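Local coordinates for ATP-dependent RNA helicase A (Homo sapiens, PDB 3VYY), which probably unwinds RNA at the expense of ATP and, through its double-stranded RNA-binding domains, facilitates assembly of the RNA-induced silencing complex, at residues Glu41-Thr46 / Asn67-Ile72. Residues are numbered along the deposited sequence; the frame is centred on the assembly and turned at random.
Sequences EGYNYT and NYLVRI
Tyr43 OH is hydrogen-bonded to Glu74 OE1, just beyond the end of helix 54-71, and the ring that carries this hydroxyl lies against Leu69 of that helix. Leu69 CD2 sits over one face of the Tyr43 ring, 4.1 Å from CE2 of Tyr43, the two side chains crossing at about a right angle. Trp11 and Phe65 also meet Tyr43, so both helices of the domain contribute to its surroundings.

The second element is an offset stack of Tyr45 on Tyr68, with ring centroids 4.4 Å apart and planes inclined by only 11°. The side chains run past each other in opposite directions, which puts each CB over the partner's ring in a CH-pi contact. Tyr45 CB lies 3.8 Å from the Tyr68 centroid and only 16° off the ring normal. Tyr68 CB returns the contact at 4.1 Å from the Tyr45 centroid.

In this alpha-beta-beta-beta-alpha double-stranded RNA-binding fold, the contact ties the loop joining strands 31-39 and 47-51 to the C-terminal helix, about 19 Å from the bound nucleic acid at its nearest atom. Between Tyr43 and Tyr45 the loop bends through an inverse gamma turn centred on Asn44, closed by a weak Tyr45 N to Tyr43 O bond of 3.0 Å. Replacing Tyr68 by alanine would probably cost Tyr45 its stacking partner and leave that ring freer to turn.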
# COMPACT_ATOMS: atom_id res chain seq x y z
N GLU A 41 -8.26 -1.91 -9.30
CA GLU A 41 -9.04 -2.62 -10.33
C GLU A 41 -8.13 -3.36 -11.29
O GLU A 41 -7.12 -2.83 -11.74
CB GLU A 41 -9.97 -1.68 -11.11
CG GLU A 41 -11.14 -2.40 -11.82
CD GLU A 41 -12.24 -1.46 -12.42
OE1 GLU A 41 -12.84 -1.83 -13.46
OE2 GLU A 41 -12.51 -0.37 -11.84
N GLY A 42 -8.48 -4.61 -11.57
CA GLY A 42 -7.74 -5.40 -12.53
C GLY A 42 -6.51 -6.07 -11.95
O GLY A 42 -5.65 -6.56 -12.70
N TYR A 43 -6.41 -6.10 -10.63
CA TYR A 43 -5.29 -6.78 -9.98
C TYR A 43 -5.73 -7.74 -8.91
O TYR A 43 -6.45 -7.39 -7.98
CB TYR A 43 -4.30 -5.76 -9.44
CG TYR A 43 -3.56 -5.04 -10.54
CD1 TYR A 43 -4.04 -3.82 -11.05
CD2 TYR A 43 -2.41 -5.58 -11.09
CE1 TYR A 43 -3.37 -3.16 -12.07
CE2 TYR A 43 -1.74 -4.94 -12.10
CZ TYR A 43 -2.22 -3.73 -12.59
OH TYR A 43 -1.53 -3.11 -13.60
N ASN A 44 -5.28 -8.96 -9.05
CA ASN A 44 -5.74 -10.07 -8.25
C ASN A 44 -4.89 -10.22 -6.97
O ASN A 44 -4.14 -11.20 -6.83
CB ASN A 44 -5.63 -11.34 -9.12
CG ASN A 44 -6.32 -12.54 -8.51
OD1 ASN A 44 -7.27 -12.41 -7.70
ND2 ASN A 44 -5.86 -13.73 -8.90
N TYR A 45 -5.00 -9.26 -6.06
CA TYR A 45 -4.18 -9.23 -4.84
C TYR A 45 -4.64 -8.11 -3.93
O TYR A 45 -5.00 -7.02 -4.40
CB TYR A 45 -2.70 -9.03 -5.20
CG TYR A 45 -1.72 -9.23 -4.05
CD1 TYR A 45 -1.27 -10.50 -3.70
CD2 TYR A 45 -1.24 -8.14 -3.31
CE1 TYR A 45 -0.38 -10.69 -2.65
CE2 TYR A 45 -0.33 -8.33 -2.25
CZ TYR A 45 0.09 -9.61 -1.93
OH TYR A 45 0.96 -9.80 -0.90
N THR A 46 -4.60 -8.38 -2.61
CA THR A 46 -4.95 -7.42 -1.55
C THR A 46 -3.75 -7.08 -0.66
O THR A 46 -3.23 -7.93 0.04
CB THR A 46 -6.07 -7.99 -0.65
OG1 THR A 46 -7.15 -8.40 -1.47
CG2 THR A 46 -6.59 -6.95 0.32
N ASN A 67 5.20 -3.77 -3.63
CA ASN A 67 6.11 -4.92 -3.63
C ASN A 67 5.58 -6.02 -4.55
O ASN A 67 6.33 -6.63 -5.30
CB ASN A 67 6.37 -5.42 -2.21
CG ASN A 67 7.30 -6.64 -2.17
OD1 ASN A 67 6.86 -7.76 -2.37
ND2 ASN A 67 8.59 -6.42 -1.86
N TYR A 68 4.27 -6.23 -4.52
CA TYR A 68 3.66 -7.20 -5.41
C TYR A 68 3.71 -6.82 -6.90
O TYR A 68 4.09 -7.64 -7.75
CB TYR A 68 2.23 -7.46 -4.97
CG TYR A 68 1.34 -7.97 -6.06
CD1 TYR A 68 1.41 -9.29 -6.48
CD2 TYR A 68 0.41 -7.13 -6.67
CE1 TYR A 68 0.58 -9.77 -7.47
CE2 TYR A 68 -0.43 -7.59 -7.64
CZ TYR A 68 -0.34 -8.90 -8.05
OH TYR A 68 -1.18 -9.37 -9.04
N LEU A 69 3.33 -5.59 -7.22
CA LEU A 69 3.52 -5.08 -8.57
C LEU A 69 4.93 -5.43 -9.07
O LEU A 69 5.08 -5.92 -10.21
CB LEU A 69 3.30 -3.58 -8.61
CG LEU A 69 1.90 -3.08 -8.27
CD1 LEU A 69 1.89 -1.57 -8.04
CD2 LEU A 69 0.85 -3.47 -9.33
N VAL A 70 5.94 -5.20 -8.23
CA VAL A 70 7.31 -5.53 -8.60
C VAL A 70 7.47 -7.03 -8.79
O VAL A 70 8.14 -7.46 -9.71
CB VAL A 70 8.36 -5.00 -7.59
CG1 VAL A 70 9.70 -5.60 -7.83
CG2 VAL A 70 8.46 -3.50 -7.70
N ARG A 71 6.85 -7.83 -7.94
CA ARG A 71 7.08 -9.26 -8.02
C ARG A 71 6.52 -9.78 -9.33
O ARG A 71 7.13 -10.61 -9.99
CB ARG A 71 6.46 -10.02 -6.84
CG ARG A 71 6.82 -11.51 -6.86
CD ARG A 71 6.82 -12.08 -5.46
NE ARG A 71 7.79 -13.17 -5.29
CZ ARG A 71 7.48 -14.46 -5.45
NH1 ARG A 71 6.25 -14.80 -5.81
NH2 ARG A 71 8.41 -15.40 -5.27
N ILE A 72 5.36 -9.28 -9.68
CA ILE A 72 4.67 -9.69 -10.88
C ILE A 72 5.22 -8.96 -12.14
O ILE A 72 4.62 -9.02 -13.21
CB ILE A 72 3.15 -9.47 -10.67
CG1 ILE A 72 2.35 -10.66 -11.22
CG2 ILE A 72 2.68 -8.10 -11.19
CD1 ILE A 72 0.86 -10.68 -10.77